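Local structure of phosphocarrier protein (Mycoplasma capricolum, 1PCH) at residues A75-Q78 with T79-T83. The protein carries phosphoryl groups as a general, non-sugar-specific component of the phosphoenolpyruvate-dependent sugar phosphotransferase system, which phosphorylates sugars as they enter the cell. Sequence-based numbering, arbitrary orientation.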
loop_
_atom_site.group_PDB
_atom_site.type_symbol
_atom_site.label_atom_id
_atom_site.label_comp_id
_atom_site.label_asym_id
_atom_site.label_seq_id
_atom_site.Cartn_x
_atom_site.Cartn_y
_atom_site.Cartn_z
ATOM N N ALA A 75 8.676 5.746 -0.573
ATOM C CA ALA A 75 8.447 5.607 0.848
ATOM C C ALA A 75 7.534 4.396 1.098
ATOM O O ALA A 75 7.868 3.552 1.909
ATOM C CB ALA A 75 7.908 6.856 1.466
ATOM N N ILE A 76 6.455 4.332 0.323
ATOM C CA ILE A 76 5.509 3.225 0.440
ATOM C C ILE A 76 6.134 1.883 0.033
ATOM O O ILE A 76 5.985 0.883 0.708
ATOM C CB ILE A 76 4.234 3.506 -0.336
ATOM C CG1 ILE A 76 3.429 4.691 0.173
ATOM C CG2 ILE A 76 3.361 2.232 -0.415
ATOM C CD1 ILE A 76 3.142 4.677 1.643
ATOM N N LYS A 77 6.884 1.872 -1.057
ATOM C CA LYS A 77 7.542 0.633 -1.478
ATOM C C LYS A 77 8.481 0.166 -0.394
ATOM O O LYS A 77 8.477 -0.978 0.076
ATOM C CB LYS A 77 8.229 0.882 -2.826
ATOM C CG LYS A 77 8.978 -0.283 -3.405
ATOM C CD LYS A 77 9.787 0.160 -4.644
ATOM C CE LYS A 77 11.042 -0.724 -4.747
ATOM N NZ LYS A 77 11.796 -0.384 -6.009
ATOM N N GLN A 78 9.308 1.099 0.105
ATOM C CA GLN A 78 10.251 0.672 1.166
ATOM C C GLN A 78 9.540 0.145 2.381
ATOM O O GLN A 78 9.955 -0.819 3.018
ATOM C CB GLN A 78 11.150 1.849 1.573
ATOM C CG GLN A 78 12.179 1.392 2.636
ATOM C CD GLN A 78 13.113 0.347 2.033
ATOM O OE1 GLN A 78 13.560 0.527 0.896
ATOM N NE2 GLN A 78 13.304 -0.758 2.758
ATOM N N THR A 79 8.442 0.828 2.746
ATOM C CA THR A 79 7.650 0.401 3.875
ATOM C C THR A 79 7.135 -1.029 3.705
ATOM O O THR A 79 7.160 -1.811 4.658
ATOM C CB THR A 79 6.471 1.346 4.173
ATOM O OG1 THR A 79 7.055 2.621 4.537
ATOM C CG2 THR A 79 5.728 0.867 5.438
ATOM N N MET A 80 6.677 -1.346 2.500
ATOM C CA MET A 80 6.176 -2.701 2.259
ATOM C C MET A 80 7.277 -3.747 2.389
ATOM O O MET A 80 7.051 -4.837 2.871
ATOM C CB MET A 80 5.547 -2.808 0.863
ATOM C CG MET A 80 4.248 -1.987 0.860
ATOM S SD MET A 80 3.405 -2.143 -0.724
ATOM C CE MET A 80 1.856 -1.302 -0.291
ATOM N N ILE A 81 8.456 -3.344 1.924
ATOM C CA ILE A 81 9.593 -4.246 1.990
ATOM C C ILE A 81 9.976 -4.443 3.450
ATOM O O ILE A 81 10.187 -5.548 3.926
ATOM C CB ILE A 81 10.781 -3.675 1.202
ATOM C CG1 ILE A 81 10.596 -3.851 -0.299
ATOM C CG2 ILE A 81 12.090 -4.308 1.685
ATOM C CD1 ILE A 81 11.258 -2.877 -1.189
ATOM N N ASP A 82 10.046 -3.294 4.130
ATOM C CA ASP A 82 10.438 -3.329 5.535
ATOM C C ASP A 82 9.462 -4.147 6.359
ATOM O O ASP A 82 9.797 -4.704 7.386
ATOM C CB ASP A 82 10.485 -1.904 6.100
ATOM C CG ASP A 82 11.732 -1.141 5.717
ATOM O OD1 ASP A 82 12.600 -1.692 5.028
ATOM O OD2 ASP A 82 11.744 0.099 5.985
ATOM N N THR A 83 8.168 -4.100 5.987
ATOM C CA THR A 83 7.221 -4.841 6.845
ATOM C C THR A 83 7.129 -6.285 6.329
ATOM O O THR A 83 6.380 -7.109 6.828
ATOM C CB THR A 83 5.888 -4.147 6.933
ATOM O OG1 THR A 83 5.334 -3.908 5.635
ATOM C CG2 THR A 83 5.946 -2.833 7.682
#
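I76 and M80 meet one turn apart on the buried side of helix 69-82, the C-terminal helix of the HPr fold. The CG2 branch of I76 lies 3.8 Å from CE of M80. Both side chains rest on F3 of strand 2-6, and M80 continues to I60 and I62 of strand 59-65, so this face packs the helix onto the sheet. Beside it, T79 is buried against V20 and L21 of helix 15-25. With chi1 at -64° its OG1 folds back and donates to A75 O at 2.9 Å, from above the carbonyl plane, while T79 N donates to the same oxygen from the opposite face.

At the border of the buried face K77 and I81 lie side by side; CG of K77 is 4.1 Å from CD1 of I81, which rests 3.6 Å from K77 O. The exposed side has little apolar packing, but one short bond ties it: Q78 bends at chi2 (64°) and its NE2 donates to D82 OD1 at 2.6 Å, from above the carboxylate plane. The buried hydroxyl of T79 thus spends its proton within its own helix, whereas the Q78 amide probably offsets part of the negative charge of D82 in the last turn.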